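Alpha-rhamnosidase (Dictyoglomus thermophilum, PDB 6I60) probably catalyses the hydrolysis of terminal non-reducing alpha-L-rhamnose residues in alpha-L-rhamnosides. Local coordinates at residues 885-890 against 934-939; 847-852 against 869-874; 178-183 against 319-324; 203-208 against 313-318. All coordinates share one frame; numbering follows the deposited sequence.

Overall arrangement
From the N terminus, contact 3 opens at 178-183 and closes at 319-324. Contact 4 (203-208 with 313-318) nests inside that loop. Both lay the connection between strands 302-306 and 325-329 against one beta region, at strands 171-184 and 201-206. Their centres lie about 9 Å apart, and Arg-180 joins them through the carbonyl of Trp-314. Contact 2 (847-852 with 869-874) follows, closes a short loop in the C-terminal domain and packs two sheets together. Contact 1 (885-890 with 934-939) comes last, closing a 43-residue loop and pairing two strands of one of these sheets. The centres of contacts 1 and 2 are about 9 Å apart, but over 50 Å from those of contacts 3 and 4.

Contact 1: 885-890 against 934-939; sequences RISVPV and SGSYNF
Arg-885 lays the aliphatic part of its side chain along the amide of Asn-938. The two point the same way, with CG of Arg-885 3.5 Å from ND2 of Asn-938. The guanidinium and amide planes are turned 69° apart. CG of Arg-885 is anti to the backbone N (chi1 -175°), and the extended chain then carries one face of the guanidinium to CB of Ser-936. With an alanine here, Asn-938 would probably lose the chain beside its amide, and Ser-936 the guanidinium over its CB. On the same face, OG of Ser-887 and OG of Ser-936 are hydrogen-bonded at 3.3 Å. Behind these side chains the antiparallel backbones are laced by two pairs of bonds. Ile-886 and Tyr-937 exchange N-H and C=O, and so do Val-888 and Gly-935, with Gly-935 N 2.7 Å from Val-888 O. Ile-886 turns to the other face. Its CG1 meets the ring edges of two aromatics, 4.2 Å from CD1 of Tyr-937 and 4.1 Å from CE1 of Phe-939. Ser-934 hydrogen-bonds by OG to the backbone N of Glu-64, linking this end of the strand pair to a loop of the N-terminal immunoglobulin domain. Strand 882-888 lies between strands 869-877 and 935-941 in its sheet. The face bearing Ile-886, Val-888 and Tyr-937 packs on strands 846-849 and 927-932 of the facing sheet.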
loop_
_atom_site.group_PDB
_atom_site.type_symbol
_atom_site.label_atom_id
_atom_site.label_comp_id
_atom_site.label_asym_id
_atom_site.label_seq_id
_atom_site.Cartn_x
_atom_site.Cartn_y
_atom_site.Cartn_z
ATOM N N ARG A 885 -10.507 24.493 -14.425
ATOM C CA ARG A 885 -9.077 24.774 -14.484
ATOM C C ARG A 885 -8.317 23.463 -14.376
ATOM O O ARG A 885 -8.459 22.741 -13.384
ATOM C CB ARG A 885 -8.647 25.733 -13.371
ATOM C CG ARG A 885 -7.187 26.145 -13.455
ATOM C CD ARG A 885 -6.714 26.792 -12.166
ATOM N NE ARG A 885 -5.476 27.541 -12.356
ATOM C CZ ARG A 885 -4.264 27.064 -12.089
ATOM N NH1 ARG A 885 -4.123 25.833 -11.617
ATOM N NH2 ARG A 885 -3.194 27.821 -12.293
ATOM N N ILE A 886 -7.509 23.158 -15.391
ATOM C CA ILE A 886 -6.750 21.916 -15.429
ATOM C C ILE A 886 -5.264 22.241 -15.493
ATOM O O ILE A 886 -4.854 23.353 -15.834
ATOM C CB ILE A 886 -7.156 21.017 -16.615
ATOM C CG1 ILE A 886 -6.721 21.650 -17.938
ATOM C CG2 ILE A 886 -8.656 20.761 -16.603
ATOM C CD1 ILE A 886 -6.638 20.666 -19.087
ATOM N N SER A 887 -4.454 21.242 -15.149
ATOM C CA SER A 887 -3.002 21.357 -15.207
ATOM C C SER A 887 -2.438 20.061 -15.765
ATOM O O SER A 887 -2.700 18.984 -15.222
ATOM C CB SER A 887 -2.415 21.656 -13.826
ATOM O OG SER A 887 -2.534 23.035 -13.519
ATOM N N VAL A 888 -1.675 20.166 -16.849
ATOM C CA VAL A 888 -1.071 19.020 -17.513
ATOM C C VAL A 888 0.448 19.184 -17.430
ATOM O O VAL A 888 0.961 20.224 -17.838
ATOM C CB VAL A 888 -1.511 18.884 -18.979
ATOM C CG1 VAL A 888 -1.040 17.557 -19.559
ATOM C CG2 VAL A 888 -3.023 19.023 -19.092
ATOM N N PRO A 889 1.182 18.199 -16.926
ATOM C CA PRO A 889 2.643 18.309 -16.882
ATOM C C PRO A 889 3.250 18.049 -18.255
ATOM O O PRO A 889 2.581 17.630 -19.200
ATOM C CB PRO A 889 3.041 17.225 -15.879
ATOM C CG PRO A 889 1.986 16.180 -16.038
ATOM C CD PRO A 889 0.706 16.897 -16.418
ATOM N N VAL A 890 4.555 18.308 -18.346
ATOM C CA VAL A 890 5.271 18.113 -19.602
ATOM C C VAL A 890 5.381 16.615 -19.910
ATOM O O VAL A 890 5.459 15.774 -19.004
ATOM C CB VAL A 890 6.659 18.778 -19.540
ATOM C CG1 VAL A 890 7.235 18.958 -20.928
ATOM C CG2 VAL A 890 6.581 20.132 -18.841
ATOM N N SER A 934 0.868 20.284 -22.423
ATOM C CA SER A 934 1.314 20.631 -21.081
ATOM C C SER A 934 0.993 22.088 -20.762
ATOM O O SER A 934 0.983 22.954 -21.642
ATOM C CB SER A 934 2.816 20.378 -20.934
ATOM O OG SER A 934 3.581 21.279 -21.718
ATOM N N GLY A 935 0.719 22.351 -19.487
ATOM C CA GLY A 935 0.443 23.685 -18.996
ATOM C C GLY A 935 -0.860 23.747 -18.229
ATOM O O GLY A 935 -1.557 22.750 -18.040
ATOM N N SER A 936 -1.186 24.956 -17.780
ATOM C CA SER A 936 -2.413 25.228 -17.045
ATOM C C SER A 936 -3.385 25.999 -17.928
ATOM O O SER A 936 -2.992 26.931 -18.635
ATOM C CB SER A 936 -2.125 26.023 -15.768
ATOM O OG SER A 936 -1.030 25.469 -15.062
ATOM N N TYR A 937 -4.658 25.608 -17.882
ATOM C CA TYR A 937 -5.680 26.213 -18.721
ATOM C C TYR A 937 -6.938 26.462 -17.902
ATOM O O TYR A 937 -7.252 25.716 -16.970
ATOM C CB TYR A 937 -6.018 25.328 -19.929
ATOM C CG TYR A 937 -4.823 24.935 -20.767
ATOM C CD1 TYR A 937 -4.107 23.778 -20.489
ATOM C CD2 TYR A 937 -4.415 25.716 -21.839
ATOM C CE1 TYR A 937 -3.016 23.414 -21.251
ATOM C CE2 TYR A 937 -3.326 25.358 -22.607
ATOM C CZ TYR A 937 -2.631 24.206 -22.309
ATOM O OH TYR A 937 -1.544 23.843 -23.071
ATOM N N ASN A 938 -7.658 27.522 -18.269
ATOM C CA ASN A 938 -8.922 27.891 -17.641
ATOM C C ASN A 938 -9.998 27.947 -18.716
ATOM O O ASN A 938 -9.874 28.706 -19.683
ATOM C CB ASN A 938 -8.809 29.237 -16.922
ATOM C CG ASN A 938 -7.825 29.202 -15.770
ATOM O OD1 ASN A 938 -6.614 29.165 -15.978
ATOM N ND2 ASN A 938 -8.343 29.215 -14.548
ATOM N N PHE A 939 -11.048 27.148 -18.546
ATOM C CA PHE A 939 -12.151 27.083 -19.492
ATOM C C PHE A 939 -13.424 27.607 -18.840
ATOM O O PHE A 939 -13.670 27.370 -17.653
ATOM C CB PHE A 939 -12.356 25.650 -19.991
ATOM C CG PHE A 939 -11.142 25.066 -20.656
ATOM C CD1 PHE A 939 -10.303 24.206 -19.965
ATOM C CD2 PHE A 939 -10.832 25.385 -21.969
ATOM C CE1 PHE A 939 -9.180 23.670 -20.571
ATOM C CE2 PHE A 939 -9.711 24.851 -22.581
ATOM C CZ PHE A 939 -8.885 23.992 -21.881
#

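Contact 2: 847-852 against 869-874; sequences IIFEPH and GEVEIN
Strands 847-849 and 869-874 run nearly parallel, 15° apart, but their axes come no nearer than 9.0 Å and no hydrogen bond joins them. Side chains fill the interval. Ile-847 and Val-871 meet end on, with CD1 of Ile-847 3.7 Å from CG2 of Val-871. Phe-849 and Ile-873 instead pass alongside, pointing opposite ways. CD1 of Ile-873 lies in the ring plane at the edge of Phe-849, 3.6 Å from CD1 of Phe-849. CG1 of Ile-873 is anti to the backbone N (chi1 -179°), which directs the branch toward the ring. CG2 of Ile-847 lies over one face of the same ring, toward its rim. CE1 of Phe-849 also comes within 3.3 Å of the backbone O of Glu-872, and obliquely within 4.1 Å of CG1 of Val-871. Beyond the strand, His-852 gives an NE2-H bond to the anti lone pair of OE2 of Glu-850, and its ND1 bonds to Asp-777. The contact is part of the buried interior of a beta sandwich. Strand 846-849 lies between strands 837-841 and 893-899 in one sheet. Strand 869-877 lies between strands 859-866 and 882-888 in the other, and Phe-849 also packs on Ile-886 and Val-888.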
loop_
_atom_site.group_PDB
_atom_site.type_symbol
_atom_site.label_atom_id
_atom_site.label_comp_id
_atom_site.label_asym_id
_atom_site.label_seq_id
_atom_site.Cartn_x
_atom_site.Cartn_y
_atom_site.Cartn_z
ATOM N N ILE A 847 -4.360 12.367 -20.388
ATOM C CA ILE A 847 -5.231 12.583 -19.242
ATOM C C ILE A 847 -6.605 12.991 -19.750
ATOM O O ILE A 847 -6.720 13.809 -20.670
ATOM C CB ILE A 847 -4.654 13.648 -18.290
ATOM C CG1 ILE A 847 -3.148 13.444 -18.115
ATOM C CG2 ILE A 847 -5.365 13.611 -16.946
ATOM C CD1 ILE A 847 -2.479 14.537 -17.325
ATOM N N ILE A 848 -7.645 12.417 -19.156
ATOM C CA ILE A 848 -9.028 12.732 -19.496
ATOM C C ILE A 848 -9.601 13.566 -18.359
ATOM O O ILE A 848 -9.757 13.077 -17.233
ATOM C CB ILE A 848 -9.864 11.467 -19.732
ATOM C CG1 ILE A 848 -9.171 10.551 -20.741
ATOM C CG2 ILE A 848 -11.254 11.833 -20.222
ATOM C CD1 ILE A 848 -9.943 9.290 -21.049
ATOM N N PHE A 849 -9.909 14.829 -18.649
ATOM C CA PHE A 849 -10.515 15.744 -17.682
ATOM C C PHE A 849 -12.011 15.802 -17.979
ATOM O O PHE A 849 -12.476 16.635 -18.757
ATOM C CB PHE A 849 -9.873 17.126 -17.758
ATOM C CG PHE A 849 -8.407 17.138 -17.425
ATOM C CD1 PHE A 849 -7.983 17.182 -16.106
ATOM C CD2 PHE A 849 -7.453 17.116 -18.429
ATOM C CE1 PHE A 849 -6.635 17.198 -15.796
ATOM C CE2 PHE A 849 -6.104 17.132 -18.125
ATOM C CZ PHE A 849 -5.695 17.175 -16.806
ATOM N N GLU A 850 -12.773 14.905 -17.350
ATOM C CA GLU A 850 -14.214 14.789 -17.573
ATOM C C GLU A 850 -14.946 14.939 -16.246
ATOM O O GLU A 850 -15.237 13.939 -15.570
ATOM C CB GLU A 850 -14.558 13.459 -18.239
ATOM C CG GLU A 850 -16.020 13.311 -18.609
ATOM C CD GLU A 850 -16.368 11.899 -19.027
ATOM O OE1 GLU A 850 -15.803 11.422 -20.035
ATOM O OE2 GLU A 850 -17.201 11.267 -18.346
ATOM N N PRO A 851 -15.271 16.162 -15.837
ATOM C CA PRO A 851 -15.993 16.352 -14.577
ATOM C C PRO A 851 -17.459 15.979 -14.704
ATOM O O PRO A 851 -18.052 16.027 -15.784
ATOM C CB PRO A 851 -15.828 17.851 -14.303
ATOM C CG PRO A 851 -15.696 18.456 -15.658
ATOM C CD PRO A 851 -14.985 17.439 -16.514
ATOM N N HIS A 852 -18.043 15.598 -13.569
ATOM C CA HIS A 852 -19.445 15.190 -13.495
ATOM C C HIS A 852 -20.127 15.991 -12.395
ATOM O O HIS A 852 -20.231 15.531 -11.250
ATOM C CB HIS A 852 -19.572 13.688 -13.245
ATOM C CG HIS A 852 -19.227 12.847 -14.435
ATOM N ND1 HIS A 852 -20.146 12.034 -15.062
ATOM C CD2 HIS A 852 -18.066 12.698 -15.116
ATOM C CE1 HIS A 852 -19.565 11.419 -16.076
ATOM N NE2 HIS A 852 -18.304 11.805 -16.132
ATOM N N GLY A 869 4.447 14.109 -13.129
ATOM C CA GLY A 869 4.378 15.405 -12.484
ATOM C C GLY A 869 3.033 15.683 -11.844
ATOM O O GLY A 869 2.333 14.756 -11.426
ATOM N N GLU A 870 2.656 16.955 -11.770
ATOM C CA GLU A 870 1.421 17.361 -11.116
ATOM C C GLU A 870 0.262 17.347 -12.108
ATOM O O GLU A 870 0.368 17.904 -13.205
ATOM C CB GLU A 870 1.572 18.754 -10.504
ATOM C CG GLU A 870 1.934 18.750 -9.032
ATOM C CD GLU A 870 1.407 19.970 -8.305
ATOM O OE1 GLU A 870 1.946 20.302 -7.228
ATOM O OE2 GLU A 870 0.453 20.596 -8.813
ATOM N N VAL A 871 -0.838 16.709 -11.713
ATOM C CA VAL A 871 -2.075 16.679 -12.484
ATOM C C VAL A 871 -3.180 17.257 -11.610
ATOM O O VAL A 871 -3.362 16.821 -10.466
ATOM C CB VAL A 871 -2.429 15.252 -12.943
ATOM C CG1 VAL A 871 -3.733 15.254 -13.729
ATOM C CG2 VAL A 871 -1.299 14.661 -13.774
ATOM N N GLU A 872 -3.916 18.231 -12.142
ATOM C CA GLU A 872 -4.912 18.946 -11.356
ATOM C C GLU A 872 -6.173 19.170 -12.179
ATOM O O GLU A 872 -6.114 19.380 -13.392
ATOM C CB GLU A 872 -4.368 20.294 -10.861
ATOM C CG GLU A 872 -5.176 20.920 -9.738
ATOM C CD GLU A 872 -4.498 22.137 -9.145
ATOM O OE1 GLU A 872 -3.623 21.964 -8.269
ATOM O OE2 GLU A 872 -4.839 23.268 -9.555
ATOM N N ILE A 873 -7.318 19.122 -11.499
ATOM C CA ILE A 873 -8.609 19.451 -12.094
ATOM C C ILE A 873 -9.417 20.245 -11.075
ATOM O O ILE A 873 -9.448 19.900 -9.890
ATOM C CB ILE A 873 -9.379 18.192 -12.546
ATOM C CG1 ILE A 873 -10.708 18.584 -13.196
ATOM C CG2 ILE A 873 -9.604 17.234 -11.381
ATOM C CD1 ILE A 873 -11.084 17.728 -14.385
ATOM N N ASN A 874 -10.045 21.325 -11.533
ATOM C CA ASN A 874 -10.911 22.152 -10.704
ATOM C C ASN A 874 -12.119 22.554 -11.530
ATOM O O ASN A 874 -11.978 22.887 -12.710
ATOM C CB ASN A 874 -10.201 23.417 -10.201
ATOM C CG ASN A 874 -8.850 23.131 -9.578
ATOM O OD1 ASN A 874 -8.726 23.047 -8.359
ATOM N ND2 ASN A 874 -7.826 22.999 -10.414
#

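Contact 3: 178-183 against 319-324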
loop_
_atom_site.group_PDB
_atom_site.type_symbol
_atom_site.label_atom_id
_atom_site.label_comp_id
_atom_site.label_asym_id
_atom_site.label_seq_id
_atom_site.Cartn_x
_atom_site.Cartn_y
_atom_site.Cartn_z
ATOM N N MET A 178 18.471 -10.348 23.364
ATOM C CA MET A 178 19.375 -9.273 22.985
ATOM C C MET A 178 20.731 -9.862 22.623
ATOM O O MET A 178 21.173 -10.841 23.230
ATOM C CB MET A 178 19.530 -8.254 24.118
ATOM C CG MET A 178 18.215 -7.809 24.735
ATOM S SD MET A 178 18.436 -6.984 26.323
ATOM C CE MET A 178 17.652 -5.406 26.003
ATOM N N PHE A 179 21.386 -9.265 21.630
ATOM C CA PHE A 179 22.673 -9.745 21.145
ATOM C C PHE A 179 23.666 -8.596 21.135
ATOM O O PHE A 179 23.344 -7.496 20.674
ATOM C CB PHE A 179 22.544 -10.355 19.747
ATOM C CG PHE A 179 21.721 -11.609 19.711
ATOM C CD1 PHE A 179 20.352 -11.549 19.522
ATOM C CD2 PHE A 179 22.316 -12.849 19.874
ATOM C CE1 PHE A 179 19.591 -12.702 19.492
ATOM C CE2 PHE A 179 21.560 -14.005 19.847
ATOM C CZ PHE A 179 20.196 -13.931 19.654
ATOM N N ARG A 180 24.872 -8.856 21.636
ATOM C CA ARG A 180 25.895 -7.834 21.789
ATOM C C ARG A 180 27.230 -8.349 21.275
ATOM O O ARG A 180 27.586 -9.511 21.497
ATOM C CB ARG A 180 26.036 -7.409 23.255
ATOM C CG ARG A 180 27.172 -6.442 23.496
ATOM C CD ARG A 180 27.477 -6.265 24.974
ATOM N NE ARG A 180 27.764 -4.874 25.319
ATOM C CZ ARG A 180 28.784 -4.162 24.843
ATOM N NH1 ARG A 180 29.654 -4.698 23.995
ATOM N NH2 ARG A 180 28.942 -2.904 25.229
ATOM N N LYS A 181 27.965 -7.476 20.587
ATOM C CA LYS A 181 29.306 -7.781 20.110
ATOM C C LYS A 181 30.125 -6.499 20.131
ATOM O O LYS A 181 29.625 -5.431 19.768
ATOM C CB LYS A 181 29.279 -8.385 18.700
ATOM C CG LYS A 181 30.629 -8.416 17.997
ATOM C CD LYS A 181 31.378 -9.707 18.293
ATOM C CE LYS A 181 32.860 -9.575 17.981
ATOM N NZ LYS A 181 33.631 -9.084 19.157
ATOM N N SER A 182 31.376 -6.607 20.565
ATOM C CA SER A 182 32.270 -5.464 20.672
ATOM C C SER A 182 33.372 -5.561 19.626
ATOM O O SER A 182 33.880 -6.652 19.343
ATOM C CB SER A 182 32.879 -5.379 22.075
ATOM O OG SER A 182 33.084 -6.672 22.617
ATOM N N PHE A 183 33.731 -4.417 19.047
ATOM C CA PHE A 183 34.826 -4.336 18.094
ATOM C C PHE A 183 35.579 -3.033 18.318
ATOM O O PHE A 183 35.074 -2.100 18.948
ATOM C CB PHE A 183 34.334 -4.437 16.642
ATOM C CG PHE A 183 33.373 -3.352 16.242
ATOM C CD1 PHE A 183 32.028 -3.444 16.564
ATOM C CD2 PHE A 183 33.812 -2.248 15.529
ATOM C CE1 PHE A 183 31.140 -2.451 16.192
ATOM C CE2 PHE A 183 32.927 -1.252 15.150
ATOM C CZ PHE A 183 31.591 -1.354 15.483
ATOM N N PHE A 319 31.519 -1.744 28.619
ATOM C CA PHE A 319 30.502 -2.502 29.335
ATOM C C PHE A 319 31.009 -3.919 29.554
ATOM O O PHE A 319 31.630 -4.506 28.664
ATOM C CB PHE A 319 29.172 -2.525 28.571
ATOM C CG PHE A 319 28.121 -3.399 29.203
ATOM C CD1 PHE A 319 27.732 -4.583 28.600
ATOM C CD2 PHE A 319 27.527 -3.036 30.401
ATOM C CE1 PHE A 319 26.768 -5.389 29.179
ATOM C CE2 PHE A 319 26.561 -3.835 30.982
ATOM C CZ PHE A 319 26.182 -5.013 30.372
ATOM N N ASP A 320 30.740 -4.457 30.744
ATOM C CA ASP A 320 31.151 -5.814 31.082
ATOM C C ASP A 320 30.443 -6.826 30.191
ATOM O O ASP A 320 29.400 -7.373 30.565
ATOM C CB ASP A 320 30.869 -6.111 32.555
ATOM C CG ASP A 320 31.884 -7.059 33.163
ATOM O OD1 ASP A 320 33.072 -6.682 33.250
ATOM O OD2 ASP A 320 31.492 -8.180 33.551
ATOM N N ASP A 321 31.008 -7.082 29.010
ATOM C CA ASP A 321 30.383 -7.979 28.047
ATOM C C ASP A 321 30.400 -9.436 28.489
ATOM O O ASP A 321 29.755 -10.265 27.840
ATOM C CB ASP A 321 31.070 -7.845 26.687
ATOM C CG ASP A 321 30.204 -8.343 25.549
ATOM O OD1 ASP A 321 29.029 -8.682 25.805
ATOM O OD2 ASP A 321 30.699 -8.397 24.401
ATOM N N SER A 322 31.109 -9.769 29.569
ATOM C CA SER A 322 31.135 -11.141 30.058
ATOM C C SER A 322 29.798 -11.513 30.685
ATOM O O SER A 322 28.745 -11.081 30.203
ATOM C CB SER A 322 32.271 -11.337 31.063
ATOM O OG SER A 322 32.765 -12.663 31.005
ATOM N N THR A 323 29.828 -12.327 31.747
ATOM C CA THR A 323 28.662 -12.850 32.470
ATOM C C THR A 323 27.456 -13.212 31.598
ATOM O O THR A 323 26.406 -13.594 32.124
ATOM C CB THR A 323 28.215 -11.871 33.574
ATOM O OG1 THR A 323 27.104 -12.434 34.285
ATOM C CG2 THR A 323 27.793 -10.511 33.019
ATOM N N TRP A 324 27.594 -13.118 30.278
ATOM C CA TRP A 324 26.543 -13.456 29.334
ATOM C C TRP A 324 26.879 -14.774 28.650
ATOM O O TRP A 324 28.050 -15.106 28.447
ATOM C CB TRP A 324 26.369 -12.365 28.268
ATOM C CG TRP A 324 25.821 -11.055 28.766
ATOM C CD1 TRP A 324 25.729 -10.638 30.063
ATOM C CD2 TRP A 324 25.295 -9.987 27.964
ATOM N NE1 TRP A 324 25.178 -9.380 30.118
ATOM C CE2 TRP A 324 24.903 -8.958 28.844
ATOM C CE3 TRP A 324 25.117 -9.803 26.588
ATOM C CZ2 TRP A 324 24.345 -7.762 28.393
ATOM C CZ3 TRP A 324 24.561 -8.614 26.143
ATOM C CH2 TRP A 324 24.183 -7.611 27.042
#
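This is a surface contact in which Arg-180, on strand 171-184, is met by a loop carrying Phe-319, Asp-321 and Trp-324. The loop joins strands 302-306 and 325-329. The arginine is touched along its whole length. At the base, CB lies 3.5 Å from CZ3 of Trp-324. Further out, CD of Arg-180 comes close to OD1 of Asp-321. The chain then bends at chi3 (-139°), and this brings NE of Arg-180 alongside Phe-319, 3.3 Å from CD1 of Phe-319, while its N-H goes to the backbone O of Trp-314 in the same loop. Guanidinium and phenyl planes are 20° apart, and the two side chains cross at a slant. CB of Phe-319 is 3.4 Å from NH2 of Arg-180. Asp-321 supplies the opposite charge, though weakly placed: OD2 is 3.9 Å from NH1 of Arg-180, a long salt bridge, with carboxylate and guanidinium planes 54° apart. The same OD2 accepts a weak hydrogen bond from OG of Ser-182, 3.4 Å away. The loop approaches through an inverse gamma turn centred on Asp-320, between Phe-319 and Asp-321. Strand 171-184 is itself an inner strand, bonded on one side to strand 242-250 and on the other to strand 288-298. Lys-288, a backbone neighbour of Arg-180, bonds through NZ to the backbone O of Trp-324.

Contact 4: 203-208 against 313-318; sequences ELYING and GWNLPD
Tyr-205 and Asn-315 meet at an angle, with ring and amide planes 50° apart. ND2 of Asn-315 sits at the root of the tyrosine side chain, 3.3 Å from CG of Tyr-205. The Trp-314 side chain runs across that of Tyr-205 at about a right angle, CZ2 of Trp-314 4.0 Å from CD2 of Tyr-205. Within the loop, CB of Asn-315 lies over the centre of one face of the Trp-314 ring. CG of Asn-315 stands between its backbone N and carbonyl carbon (chi1 50°), which swings the amide to Tyr-205 and brings OD1 within 3.7 Å of CA of Gly-208. An alanine in its place would probably open a gap beside Tyr-205, with the amide's contact to Gly-208 lost as well. Asn-207 and Gly-208 have the backbone angles of a type I' turn, the tight hairpin between strands 201-206 and 209-210. Gly-208 lets Leu-316 close in, with CG of Leu-316 4.0 Å from CA of Gly-208. Pro-317 crosses Asn-207 at about a right angle, and its CG touches OD1 of Asn-207 at 3.3 Å. That amide is bonded elsewhere, by ND2 to the O of Asn-237 and by OD1 to the N of Ala-244. No hydrogen bond spans the two segments; even Gly-208 N and Asn-315 O, though close, meet at a poor angle, so the loop is held here mainly by van der Waals contact.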
loop_
_atom_site.group_PDB
_atom_site.type_symbol
_atom_site.label_atom_id
_atom_site.label_comp_id
_atom_site.label_asym_id
_atom_site.label_seq_id
_atom_site.Cartn_x
_atom_site.Cartn_y
_atom_site.Cartn_z
ATOM N N GLU A 203 15.539 -4.419 16.581
ATOM C CA GLU A 203 15.902 -3.029 16.811
ATOM C C GLU A 203 17.414 -2.959 16.944
ATOM O O GLU A 203 18.003 -3.710 17.727
ATOM C CB GLU A 203 15.220 -2.466 18.064
ATOM C CG GLU A 203 13.942 -1.693 17.774
ATOM C CD GLU A 203 13.425 -0.927 18.979
ATOM O OE1 GLU A 203 13.765 -1.305 20.119
ATOM O OE2 GLU A 203 12.676 0.055 18.783
ATOM N N LEU A 204 18.040 -2.073 16.175
ATOM C CA LEU A 204 19.492 -1.997 16.093
ATOM C C LEU A 204 20.019 -0.803 16.879
ATOM O O LEU A 204 19.460 0.295 16.814
ATOM C CB LEU A 204 19.944 -1.900 14.636
ATOM C CG LEU A 204 21.436 -1.672 14.402
ATOM C CD1 LEU A 204 22.231 -2.913 14.771
ATOM C CD2 LEU A 204 21.683 -1.279 12.959
ATOM N N TYR A 205 21.106 -1.027 17.616
ATOM C CA TYR A 205 21.773 0.011 18.386
ATOM C C TYR A 205 23.272 -0.061 18.140
ATOM O O TYR A 205 23.836 -1.152 18.021
ATOM C CB TYR A 205 21.487 -0.127 19.886
ATOM C CG TYR A 205 20.051 0.146 20.266
ATOM C CD1 TYR A 205 19.623 1.435 20.558
ATOM C CD2 TYR A 205 19.122 -0.883 20.334
ATOM C CE1 TYR A 205 18.311 1.691 20.904
ATOM C CE2 TYR A 205 17.808 -0.636 20.680
ATOM C CZ TYR A 205 17.408 0.652 20.965
ATOM O OH TYR A 205 16.100 0.903 21.310
ATOM N N ILE A 206 23.911 1.105 18.060
ATOM C CA ILE A 206 25.358 1.199 17.893
ATOM C C ILE A 206 25.869 2.269 18.845
ATOM O O ILE A 206 25.509 3.445 18.710
ATOM C CB ILE A 206 25.765 1.529 16.446
ATOM C CG1 ILE A 206 25.622 0.290 15.561
ATOM C CG2 ILE A 206 27.193 2.053 16.399
ATOM C CD1 ILE A 206 26.293 0.415 14.213
ATOM N N ASN A 207 26.698 1.865 19.810
ATOM C CA ASN A 207 27.276 2.774 20.800
ATOM C C ASN A 207 26.202 3.521 21.587
ATOM O O ASN A 207 26.418 4.648 22.040
ATOM C CB ASN A 207 28.248 3.762 20.146
ATOM C CG ASN A 207 29.496 3.084 19.612
ATOM O OD1 ASN A 207 30.071 2.214 20.265
ATOM N ND2 ASN A 207 29.920 3.482 18.418
ATOM N N GLY A 208 25.030 2.903 21.748
ATOM C CA GLY A 208 23.978 3.430 22.585
ATOM C C GLY A 208 22.845 4.110 21.843
ATOM O O GLY A 208 21.771 4.299 22.426
ATOM N N GLY A 313 22.885 0.165 30.410
ATOM C CA GLY A 313 24.157 0.324 29.737
ATOM C C GLY A 313 24.612 -0.860 28.915
ATOM O O GLY A 313 25.818 -1.090 28.790
ATOM N N TRP A 314 23.680 -1.608 28.324
ATOM C CA TRP A 314 24.034 -2.860 27.666
ATOM C C TRP A 314 24.609 -2.673 26.267
ATOM O O TRP A 314 25.278 -3.583 25.767
ATOM C CB TRP A 314 22.809 -3.773 27.593
ATOM C CG TRP A 314 21.775 -3.309 26.615
ATOM C CD1 TRP A 314 20.839 -2.335 26.811
ATOM C CD2 TRP A 314 21.571 -3.801 25.285
ATOM N NE1 TRP A 314 20.065 -2.190 25.685
ATOM C CE2 TRP A 314 20.494 -3.078 24.734
ATOM C CE3 TRP A 314 22.196 -4.779 24.506
ATOM C CZ2 TRP A 314 20.027 -3.304 23.440
ATOM C CZ3 TRP A 314 21.733 -5.003 23.223
ATOM C CH2 TRP A 314 20.658 -4.268 22.703
ATOM N N ASN A 315 24.373 -1.532 25.621
ATOM C CA ASN A 315 24.805 -1.366 24.237
ATOM C C ASN A 315 25.760 -0.190 24.067
ATOM O O ASN A 315 25.586 0.628 23.158
ATOM C CB ASN A 315 23.589 -1.190 23.320
ATOM C CG ASN A 315 22.618 -0.139 23.830
ATOM O OD1 ASN A 315 22.925 0.613 24.756
ATOM N ND2 ASN A 315 21.437 -0.081 23.223
ATOM N N LEU A 316 26.771 -0.098 24.926
ATOM C CA LEU A 316 27.738 0.990 24.897
ATOM C C LEU A 316 29.144 0.419 25.071
ATOM O O LEU A 316 29.308 -0.640 25.682
ATOM C CB LEU A 316 27.452 2.040 25.983
ATOM C CG LEU A 316 26.030 2.601 25.953
ATOM C CD1 LEU A 316 25.168 1.820 26.892
ATOM C CD2 LEU A 316 25.984 4.080 26.295
ATOM N N PRO A 317 30.171 1.110 24.527
ATOM C CA PRO A 317 31.520 0.517 24.448
ATOM C C PRO A 317 32.029 -0.112 25.735
ATOM O O PRO A 317 32.212 -1.331 25.803
ATOM C CB PRO A 317 32.391 1.712 24.045
ATOM C CG PRO A 317 31.479 2.587 23.266
ATOM C CD PRO A 317 30.115 2.437 23.887
ATOM N N ASP A 318 32.270 0.703 26.758
ATOM C CA ASP A 318 32.818 0.210 28.019
ATOM C C ASP A 318 31.695 -0.439 28.820
ATOM O O ASP A 318 30.999 0.210 29.601
ATOM C CB ASP A 318 33.481 1.343 28.793
ATOM C CG ASP A 318 34.702 1.891 28.082
ATOM O OD1 ASP A 318 34.654 3.050 27.618
ATOM O OD2 ASP A 318 35.709 1.158 27.980
#